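PDB 6OBT: borrelidin polyketide synthase, type I, which probably catalyses removal of water from a beta-hydroxyacyl chain during borrelidin assembly, as the dehydratase domain of a modular polyketide synthase. Local coordinates for residues A40-A43 with F44-A47; V79-G83 with V84-E88; I213-P216 with E217-V221; R274-Q278 with N279-Q283. All coordinates share one frame; numbering follows the deposited sequence.

Contact 1: A40-A43 with F44-A47; sequences AGHA and FVPA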
loop_
_atom_site.group_PDB
_atom_site.type_symbol
_atom_site.label_atom_id
_atom_site.label_comp_id
_atom_site.label_asym_id
_atom_site.label_seq_id
_atom_site.Cartn_x
_atom_site.Cartn_y
_atom_site.Cartn_z
ATOM N N ALA A 40 6.264 -8.767 -4.648
ATOM C CA ALA A 40 5.171 -9.409 -5.373
ATOM C C ALA A 40 5.605 -10.138 -6.643
ATOM O O ALA A 40 4.789 -10.864 -7.222
ATOM C CB ALA A 40 4.089 -8.371 -5.710
ATOM N N GLY A 41 6.848 -9.964 -7.095
ATOM C CA GLY A 41 7.380 -10.784 -8.175
ATOM C C GLY A 41 6.830 -10.536 -9.567
ATOM O O GLY A 41 6.956 -11.407 -10.433
ATOM N N HIS A 42 6.210 -9.384 -9.811
ATOM C CA HIS A 42 5.734 -9.004 -11.134
ATOM C C HIS A 42 6.413 -7.718 -11.568
ATOM O O HIS A 42 6.630 -6.818 -10.752
ATOM C CB HIS A 42 4.223 -8.799 -11.168
ATOM C CG HIS A 42 3.653 -8.824 -12.554
ATOM N ND1 HIS A 42 3.633 -7.716 -13.377
ATOM C CD2 HIS A 42 3.120 -9.840 -13.277
ATOM C CE1 HIS A 42 3.087 -8.040 -14.535
ATOM N NE2 HIS A 42 2.772 -9.326 -14.503
ATOM N N ALA A 43 6.723 -7.631 -12.863
ATOM C CA ALA A 43 7.423 -6.462 -13.391
ATOM C C ALA A 43 6.596 -5.188 -13.240
ATOM O O ALA A 43 7.133 -4.135 -12.867
ATOM C CB ALA A 43 7.788 -6.688 -14.861
ATOM N N PHE A 44 5.287 -5.261 -13.501
ATOM C CA PHE A 44 4.443 -4.072 -13.434
ATOM C C PHE A 44 3.992 -3.741 -12.017
ATOM O O PHE A 44 3.748 -2.568 -11.720
ATOM C CB PHE A 44 3.198 -4.232 -14.296
ATOM C CG PHE A 44 3.466 -4.200 -15.776
ATOM C CD1 PHE A 44 4.670 -3.734 -16.273
ATOM C CD2 PHE A 44 2.506 -4.644 -16.663
ATOM C CE1 PHE A 44 4.911 -3.718 -17.646
ATOM C CE2 PHE A 44 2.737 -4.631 -18.028
ATOM C CZ PHE A 44 3.940 -4.162 -18.519
ATOM N N VAL A 45 3.815 -4.736 -11.153
ATOM C CA VAL A 45 3.414 -4.446 -9.773
ATOM C C VAL A 45 4.398 -5.129 -8.833
ATOM O O VAL A 45 4.137 -6.236 -8.342
ATOM C CB VAL A 45 1.956 -4.853 -9.504
ATOM C CG1 VAL A 45 1.027 -3.824 -10.116
ATOM C CG2 VAL A 45 1.638 -6.236 -10.054
ATOM N N PRO A 46 5.550 -4.508 -8.573
ATOM C CA PRO A 46 6.603 -5.181 -7.795
ATOM C C PRO A 46 6.303 -5.321 -6.309
ATOM O O PRO A 46 7.033 -6.052 -5.624
ATOM C CB PRO A 46 7.829 -4.281 -8.008
ATOM C CG PRO A 46 7.485 -3.413 -9.184
ATOM C CD PRO A 46 6.009 -3.235 -9.150
ATOM N N ALA A 47 5.278 -4.652 -5.784
ATOM C CA ALA A 47 5.016 -4.657 -4.349
ATOM C C ALA A 47 3.547 -4.938 -4.101
ATOM O O ALA A 47 2.686 -4.538 -4.890
ATOM C CB ALA A 47 5.405 -3.307 -3.710
HETATM O O HOH W 1 8.787 -7.866 -6.883
#
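His-42 and Phe-44 meet through the imidazole: ND1 accepts the amide of Phe-44, N to ND1 3.0 Å, with the donor 19° out of the ring plane. The imidazole carbon CG stands anti to the backbone N (chi1 -162°), which swings the ring beside its own carbonyl and onto the chain just ahead. CE1 then lies 3.8 Å from Phe-44 CB, and the two rings are inclined at 57°, neither stacked nor edge-to-face. Lower on the same side chain, His-42 CB rests 3.8 Å from Val-45 CG2. At the open end of the loop a nearly straight bond runs from Ala-40 N to Pro-46 O, 3.0 Å. One water takes the N-H of Gly-41 and donates to that same Pro-46 O, so two donors grip this carbonyl. The turn thus joins strand 38-39 to strand 47-50, and Pro-46 and Ala-47 also pack on Val-35 of the second subunit. Further out, Phe-44 meets Tyr-67 and Tyr-224 edge-to-face, and His-42 NE2 bonds to Glu-88 on helix 83-97. With ND1 committed as an acceptor, the imidazole probably carries its proton on NE2, facing that carboxylate.

Contact 2: V79-G83 with V84-E88; sequences VLLPG and VVWVE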
loop_
_atom_site.group_PDB
_atom_site.type_symbol
_atom_site.label_atom_id
_atom_site.label_comp_id
_atom_site.label_asym_id
_atom_site.label_seq_id
_atom_site.Cartn_x
_atom_site.Cartn_y
_atom_site.Cartn_z
ATOM N N VAL A 79 -0.021 5.831 -27.649
ATOM C CA VAL A 79 0.506 4.678 -26.919
ATOM C C VAL A 79 -0.513 4.285 -25.851
ATOM O O VAL A 79 -0.679 4.986 -24.848
ATOM C CB VAL A 79 1.876 4.972 -26.294
ATOM C CG1 VAL A 79 2.391 3.744 -25.529
ATOM C CG2 VAL A 79 2.869 5.399 -27.359
ATOM N N LEU A 80 -1.192 3.155 -26.056
ATOM C CA LEU A 80 -2.138 2.619 -25.093
ATOM C C LEU A 80 -1.529 1.391 -24.442
ATOM O O LEU A 80 -0.895 0.573 -25.120
ATOM C CB LEU A 80 -3.464 2.201 -25.740
ATOM C CG LEU A 80 -4.389 3.166 -26.466
ATOM C CD1 LEU A 80 -5.835 2.645 -26.412
ATOM C CD2 LEU A 80 -4.283 4.563 -25.943
ATOM N N LEU A 81 -1.721 1.272 -23.133
ATOM C CA LEU A 81 -1.457 0.008 -22.468
ATOM C C LEU A 81 -2.374 -1.056 -23.066
ATOM O O LEU A 81 -3.580 -0.818 -23.220
ATOM C CB LEU A 81 -1.689 0.152 -20.958
ATOM C CG LEU A 81 -1.088 -1.003 -20.149
ATOM C CD1 LEU A 81 0.437 -0.930 -20.185
ATOM C CD2 LEU A 81 -1.594 -0.957 -18.697
ATOM N N PRO A 82 -1.852 -2.202 -23.480
ATOM C CA PRO A 82 -2.745 -3.213 -24.051
ATOM C C PRO A 82 -3.704 -3.720 -22.979
ATOM O O PRO A 82 -3.330 -3.898 -21.819
ATOM C CB PRO A 82 -1.793 -4.301 -24.571
ATOM C CG PRO A 82 -0.462 -4.012 -23.988
ATOM C CD PRO A 82 -0.433 -2.587 -23.509
ATOM N N GLY A 83 -4.974 -3.867 -23.361
ATOM C CA GLY A 83 -5.973 -4.382 -22.436
ATOM C C GLY A 83 -5.595 -5.709 -21.809
ATOM O O GLY A 83 -5.945 -5.979 -20.652
ATOM N N VAL A 84 -4.859 -6.550 -22.536
ATOM C CA VAL A 84 -4.465 -7.832 -21.950
ATOM C C VAL A 84 -3.493 -7.640 -20.791
ATOM O O VAL A 84 -3.309 -8.563 -19.997
ATOM C CB VAL A 84 -3.853 -8.786 -22.992
ATOM C CG1 VAL A 84 -4.917 -9.244 -24.016
ATOM C CG2 VAL A 84 -2.664 -8.147 -23.676
ATOM N N VAL A 85 -2.869 -6.462 -20.645
ATOM C CA VAL A 85 -2.050 -6.249 -19.451
ATOM C C VAL A 85 -2.909 -6.376 -18.195
ATOM O O VAL A 85 -2.477 -6.941 -17.181
ATOM C CB VAL A 85 -1.333 -4.880 -19.498
ATOM C CG1 VAL A 85 -0.826 -4.512 -18.100
ATOM C CG2 VAL A 85 -0.170 -4.923 -20.479
ATOM N N TRP A 86 -4.143 -5.866 -18.244
ATOM C CA TRP A 86 -4.977 -5.942 -17.049
ATOM C C TRP A 86 -5.401 -7.375 -16.766
ATOM O O TRP A 86 -5.605 -7.737 -15.606
ATOM C CB TRP A 86 -6.201 -5.045 -17.190
ATOM C CG TRP A 86 -5.861 -3.566 -17.466
ATOM C CD1 TRP A 86 -6.206 -2.842 -18.561
ATOM C CD2 TRP A 86 -5.116 -2.679 -16.615
ATOM N NE1 TRP A 86 -5.719 -1.554 -18.454
ATOM C CE2 TRP A 86 -5.048 -1.433 -17.267
ATOM C CE3 TRP A 86 -4.492 -2.826 -15.368
ATOM C CZ2 TRP A 86 -4.393 -0.323 -16.705
ATOM C CZ3 TRP A 86 -3.843 -1.735 -14.812
ATOM C CH2 TRP A 86 -3.794 -0.499 -15.484
ATOM N N VAL A 87 -5.521 -8.214 -17.800
ATOM C CA VAL A 87 -5.832 -9.620 -17.542
ATOM C C VAL A 87 -4.628 -10.325 -16.931
ATOM O O VAL A 87 -4.764 -11.121 -15.991
ATOM C CB VAL A 87 -6.304 -10.329 -18.828
ATOM C CG1 VAL A 87 -6.742 -11.779 -18.490
ATOM C CG2 VAL A 87 -7.438 -9.563 -19.464
ATOM N N GLU A 88 -3.439 -10.083 -17.495
ATOM C CA GLU A 88 -2.199 -10.609 -16.939
ATOM C C GLU A 88 -2.042 -10.250 -15.461
ATOM O O GLU A 88 -1.680 -11.107 -14.629
ATOM C CB GLU A 88 -1.028 -10.081 -17.784
ATOM C CG GLU A 88 0.312 -9.903 -17.044
ATOM C CD GLU A 88 1.063 -11.211 -16.935
ATOM O OE1 GLU A 88 2.228 -11.224 -16.490
ATOM O OE2 GLU A 88 0.468 -12.242 -17.302
#
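Val-85 and Trp-86 use their amides to take up the two carbonyls that lead into helix 83-97: Val-85 N bonds to Pro-82 O at 2.9 Å, and Trp-86 N to Gly-83 O at 3.0 Å, the latter rather bent at 136°. Both bonds span three residues, a tight opening turn, before Glu-88 N reaches Val-84 O with the four-residue spacing of an alpha helix. Packing closes round this turn. Leu-81 carries its CG anti to the backbone N (chi1 -165°), and its CD2 branch comes over one face of the Trp-86 indole, 3.5 Å from CZ2, in a CH-pi contact offset to the rim. The same methyl lies 3.7 Å from Val-85 CG1, while the other Val-85 methyl, CG2, sits 3.6 Å from CG of the Pro-82 ring. Pro-82 ends the HxxxGxxxxP motif of polyketide synthase dehydratases; His-73, which opens it, hydrogen-bonds through ND1 to Leu-80 O. Val-84 packs on Phe-231 and Asp-232 of helix 228-236. Apolar branches thus surround a backbone turn whose carbonyls are already bonded, consistent with a firm join between the motif and helix 83-97.

Contact 3: I213-P216 with E217-V221; sequences ISLP and EGTDV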
loop_
_atom_site.group_PDB
_atom_site.type_symbol
_atom_site.label_atom_id
_atom_site.label_comp_id
_atom_site.label_asym_id
_atom_site.label_seq_id
_atom_site.Cartn_x
_atom_site.Cartn_y
_atom_site.Cartn_z
ATOM N N ILE A 213 2.653 -18.262 -32.760
ATOM C CA ILE A 213 2.926 -16.903 -32.296
ATOM C C ILE A 213 4.108 -16.970 -31.334
ATOM O O ILE A 213 4.108 -17.804 -30.423
ATOM C CB ILE A 213 1.688 -16.308 -31.596
ATOM C CG1 ILE A 213 0.447 -16.433 -32.493
ATOM C CG2 ILE A 213 1.913 -14.853 -31.246
ATOM C CD1 ILE A 213 -0.872 -16.166 -31.791
ATOM N N SER A 214 5.115 -16.110 -31.524
ATOM C CA SER A 214 6.275 -16.174 -30.635
ATOM C C SER A 214 6.952 -14.812 -30.478
ATOM O O SER A 214 6.907 -13.969 -31.374
ATOM C CB SER A 214 7.286 -17.218 -31.118
ATOM O OG SER A 214 7.731 -16.962 -32.430
ATOM N N LEU A 215 7.592 -14.620 -29.321
ATOM C CA LEU A 215 8.266 -13.363 -29.010
ATOM C C LEU A 215 9.569 -13.246 -29.805
ATOM O O LEU A 215 10.147 -14.258 -30.225
ATOM C CB LEU A 215 8.551 -13.279 -27.505
ATOM C CG LEU A 215 7.340 -12.990 -26.618
ATOM C CD1 LEU A 215 7.568 -13.440 -25.171
ATOM C CD2 LEU A 215 7.017 -11.504 -26.692
ATOM N N PRO A 216 10.033 -12.016 -30.052
ATOM C CA PRO A 216 11.381 -11.834 -30.606
ATOM C C PRO A 216 12.422 -12.470 -29.699
ATOM O O PRO A 216 12.259 -12.529 -28.478
ATOM C CB PRO A 216 11.552 -10.308 -30.649
ATOM C CG PRO A 216 10.202 -9.735 -30.410
ATOM C CD PRO A 216 9.409 -10.738 -29.664
ATOM N N GLU A 217 13.511 -12.932 -30.309
ATOM C CA GLU A 217 14.551 -13.607 -29.547
ATOM C C GLU A 217 15.144 -12.670 -28.498
ATOM O O GLU A 217 15.346 -11.476 -28.742
ATOM C CB GLU A 217 15.641 -14.120 -30.488
ATOM C CG GLU A 217 15.108 -14.690 -31.800
ATOM C CD GLU A 217 16.130 -15.545 -32.519
ATOM O OE1 GLU A 217 17.250 -15.703 -31.988
ATOM O OE2 GLU A 217 15.815 -16.058 -33.615
ATOM N N GLY A 218 15.397 -13.215 -27.308
ATOM C CA GLY A 218 15.987 -12.433 -26.240
ATOM C C GLY A 218 15.024 -11.559 -25.473
ATOM O O GLY A 218 15.462 -10.634 -24.783
ATOM N N THR A 219 13.723 -11.819 -25.568
ATOM C CA THR A 219 12.737 -11.078 -24.794
ATOM C C THR A 219 12.724 -11.589 -23.358
ATOM O O THR A 219 12.450 -12.767 -23.117
ATOM C CB THR A 219 11.352 -11.213 -25.420
ATOM O OG1 THR A 219 11.341 -10.573 -26.699
ATOM C CG2 THR A 219 10.295 -10.567 -24.524
ATOM N N ASP A 220 13.005 -10.701 -22.408
ATOM C CA ASP A 220 12.987 -11.068 -21.000
ATOM C C ASP A 220 11.544 -11.246 -20.538
ATOM O O ASP A 220 10.730 -10.325 -20.646
ATOM C CB ASP A 220 13.705 -9.996 -20.182
ATOM C CG ASP A 220 13.598 -10.224 -18.689
ATOM O OD1 ASP A 220 13.438 -11.385 -18.259
ATOM O OD2 ASP A 220 13.682 -9.226 -17.939
ATOM N N VAL A 221 11.215 -12.443 -20.051
ATOM C CA VAL A 221 9.868 -12.753 -19.594
ATOM C C VAL A 221 9.852 -13.202 -18.136
ATOM O O VAL A 221 8.833 -13.707 -17.651
ATOM C CB VAL A 221 9.202 -13.804 -20.505
ATOM C CG1 VAL A 221 9.295 -13.380 -21.966
ATOM C CG2 VAL A 221 9.846 -15.163 -20.322
#
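Thr-219 turns its hydroxyl back on Pro-216, OG1 lying 2.8 Å from the carbonyl O. The two residues are the ends of a type II beta turn, with Glu-217 and Gly-218 at its corner; Gly-218 has the positive phi (81°) usual at the third position of this turn, which favours glycine. The bond that formally closes the turn, Thr-219 N to Pro-216 O, is long and weak at 3.3 Å, so the hydroxyl may supply much of the grip on this carbonyl. OG1 has a second acceptor, however, in Gln-195 OE1, and its one proton could serve either oxygen. Gln-195 belongs to the GYxYGPxF sequence characteristic of these dehydratases and also packs on Pro-216. The hydroxyl reaches this place because OG1 sits beside the backbone N (chi1 -66°); there it also passes 3.5 Å from Pro-216 CD. The same torsion sends CG2 the other way, to 4.0 Å from both Leu-215 CD1 and Leu-215 CD2, and Leu-215 CD1 goes on to touch Val-221 CG1 at 3.6 Å. Upstream, where strand 208-214 ends, Ser-214 O is taken by Arg-200 NH2, and the backbone of Leu-215 still pairs with Thr-269. Asp-220, pointing away from the turn, has OD1 bonded to the amide of Asp-222. Leu-215 also packs inward on His-227 and on Leu-230 of helix 228-236. Thr-219 thus faces two ways, its hydroxyl among the oxygens of Pro-216 and Gln-195 and its methyl on the leucine, consistent with a defined path for the chain as it leaves the strand.

Contact 4: R274-Q278 with N279-Q283; sequences RIDPQ and NSSWQ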
loop_
_atom_site.group_PDB
_atom_site.type_symbol
_atom_site.label_atom_id
_atom_site.label_comp_id
_atom_site.label_asym_id
_atom_site.label_seq_id
_atom_site.Cartn_x
_atom_site.Cartn_y
_atom_site.Cartn_z
ATOM N N ARG A 274 -5.418 -21.747 -30.782
ATOM C CA ARG A 274 -6.630 -22.151 -31.486
ATOM C C ARG A 274 -7.762 -21.244 -31.053
ATOM O O ARG A 274 -8.070 -21.171 -29.859
ATOM C CB ARG A 274 -7.011 -23.614 -31.209
ATOM C CG ARG A 274 -8.379 -23.952 -31.853
ATOM C CD ARG A 274 -8.737 -25.424 -31.735
ATOM N NE ARG A 274 -8.077 -26.221 -32.760
ATOM C CZ ARG A 274 -8.673 -26.691 -33.853
ATOM N NH1 ARG A 274 -9.953 -26.432 -34.085
ATOM N NH2 ARG A 274 -7.987 -27.425 -34.721
ATOM N N ILE A 275 -8.378 -20.558 -32.017
ATOM C CA ILE A 275 -9.434 -19.583 -31.763
ATOM C C ILE A 275 -10.723 -20.100 -32.390
ATOM O O ILE A 275 -10.735 -20.490 -33.565
ATOM C CB ILE A 275 -9.072 -18.193 -32.327
ATOM C CG1 ILE A 275 -7.699 -17.747 -31.809
ATOM C CG2 ILE A 275 -10.155 -17.158 -31.981
ATOM C CD1 ILE A 275 -7.299 -16.347 -32.253
ATOM N N ASP A 276 -11.806 -20.081 -31.618
ATOM C CA ASP A 276 -13.123 -20.529 -32.078
ATOM C C ASP A 276 -14.104 -19.367 -32.006
ATOM O O ASP A 276 -14.559 -19.016 -30.902
ATOM C CB ASP A 276 -13.619 -21.705 -31.231
ATOM C CG ASP A 276 -15.100 -22.051 -31.466
ATOM O OD1 ASP A 276 -15.618 -22.924 -30.735
ATOM O OD2 ASP A 276 -15.752 -21.487 -32.370
ATOM N N PRO A 277 -14.493 -18.766 -33.131
ATOM C CA PRO A 277 -15.445 -17.646 -33.090
ATOM C C PRO A 277 -16.892 -18.034 -32.814
ATOM O O PRO A 277 -17.744 -17.141 -32.751
ATOM C CB PRO A 277 -15.306 -17.029 -34.494
ATOM C CG PRO A 277 -13.977 -17.499 -34.997
ATOM C CD PRO A 277 -13.838 -18.885 -34.443
ATOM N N GLN A 278 -17.220 -19.315 -32.649
ATOM C CA GLN A 278 -18.604 -19.661 -32.340
ATOM C C GLN A 278 -18.936 -19.443 -30.871
ATOM O O GLN A 278 -20.117 -19.421 -30.507
ATOM C CB GLN A 278 -18.907 -21.105 -32.749
ATOM C CG GLN A 278 -19.273 -21.258 -34.225
ATOM C CD GLN A 278 -20.613 -20.622 -34.578
ATOM O OE1 GLN A 278 -21.568 -20.688 -33.804
ATOM N NE2 GLN A 278 -20.687 -20.004 -35.754
ATOM N N ASN A 279 -17.924 -19.290 -30.026
ATOM C CA ASN A 279 -18.098 -18.675 -28.718
ATOM C C ASN A 279 -16.851 -17.879 -28.355
ATOM O O ASN A 279 -16.430 -17.861 -27.194
ATOM C CB ASN A 279 -18.424 -19.710 -27.638
ATOM C CG ASN A 279 -17.745 -21.050 -27.871
ATOM O OD1 ASN A 279 -16.524 -21.124 -28.034
ATOM N ND2 ASN A 279 -18.535 -22.120 -27.867
ATOM N N SER A 280 -16.252 -17.219 -29.362
ATOM C CA SER A 280 -15.026 -16.418 -29.271
ATOM C C SER A 280 -14.080 -16.850 -28.156
ATOM O O SER A 280 -13.769 -16.068 -27.246
ATOM C CB SER A 280 -15.368 -14.935 -29.121
ATOM O OG SER A 280 -16.543 -14.742 -28.352
ATOM N N SER A 281 -13.619 -18.095 -28.225
ATOM C CA SER A 281 -12.772 -18.706 -27.217
ATOM C C SER A 281 -11.377 -18.992 -27.766
ATOM O O SER A 281 -11.174 -19.189 -28.968
ATOM C CB SER A 281 -13.404 -20.004 -26.709
ATOM O OG SER A 281 -13.688 -20.874 -27.808
ATOM N N TRP A 282 -10.418 -19.042 -26.845
ATOM C CA TRP A 282 -9.004 -19.222 -27.134
ATOM C C TRP A 282 -8.479 -20.417 -26.357
ATOM O O TRP A 282 -8.834 -20.613 -25.191
ATOM C CB TRP A 282 -8.181 -17.987 -26.714
ATOM C CG TRP A 282 -8.039 -16.868 -27.722
ATOM C CD1 TRP A 282 -6.880 -16.461 -28.322
ATOM C CD2 TRP A 282 -9.067 -15.984 -28.196
ATOM N NE1 TRP A 282 -7.130 -15.408 -29.169
ATOM C CE2 TRP A 282 -8.465 -15.099 -29.114
ATOM C CE3 TRP A 282 -10.440 -15.869 -27.951
ATOM C CZ2 TRP A 282 -9.185 -14.093 -29.768
ATOM C CZ3 TRP A 282 -11.159 -14.869 -28.607
ATOM C CH2 TRP A 282 -10.526 -14.000 -29.504
ATOM N N GLN A 283 -7.617 -21.193 -26.999
ATOM C CA GLN A 283 -6.770 -22.166 -26.325
ATOM C C GLN A 283 -5.358 -21.933 -26.824
ATOM O O GLN A 283 -5.147 -21.758 -28.031
ATOM C CB GLN A 283 -7.180 -23.627 -26.630
ATOM C CG GLN A 283 -8.581 -24.020 -26.245
ATOM C CD GLN A 283 -9.020 -25.261 -26.971
ATOM O OE1 GLN A 283 -8.939 -26.357 -26.432
ATOM N NE2 GLN A 283 -9.474 -25.102 -28.210
#
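A beta hairpin joins strands 270-276 and 281-286 here, turning through a type I beta turn from Asp-276 to Asn-279 and a classic beta bulge in which Ser-280 and Ser-281 both face Asp-276. Arg-274 and Gln-283 form a hydrogen-bonded pair, Arg-274 N to Gln-283 O 2.8 Å and Gln-283 N to Arg-274 O 2.9 Å. Asp-276 and Ser-281 form the next such pair, with Asp-276 N 2.9 Å from Ser-281 O and Ser-281 N 3.0 Å from Asp-276 O; the last bond enters tilted 33° from the carbonyl plane. Asp-276 also steadies the turn with its side chain: OD2 accepts Gln-278 N at 2.6 Å, met from above the carboxylate plane, an Asx turn. Arg-274 shares that face of the sheet, its guanidinium NH1 in a salt bridge with Asp-208 of the adjoining strand. Ile-275 and Trp-282 make the non-hydrogen-bonded pair between and lie side by side on the buried face, where the indole NE1 bonds to Ala-234 O of helix 228-236. With CG1 beside the backbone N (chi1 -53°), the isoleucine lays that carbon over the five-membered ring, 3.8 Å from the Trp-282 ring centroid to Ile-275 CG1.

In the fold
All four contacts are local and follow in series, so none encloses or crosses another. Contact 1 closes the short connection between strands 38-39 and 47-50; contact 2 then turns the chain into helix 83-97. These two touch, through His-42 with Glu-88 and Phe-44 with Val-85, pinning the early loop to the helix. Contact 3 leads strand 208-214 into the loop before helix 228-236, and contact 4 folds strand 270-276 back into 281-286. Contacts 3 and 4 do not touch, about 6 Å separating their nearest atoms, but strands 208-214 and 270-276 are neighbours. Contacts 2 and 3 pack on helix 228-236 and contact 4 hydrogen-bonds to it, in keeping with a double-hotdog dehydratase.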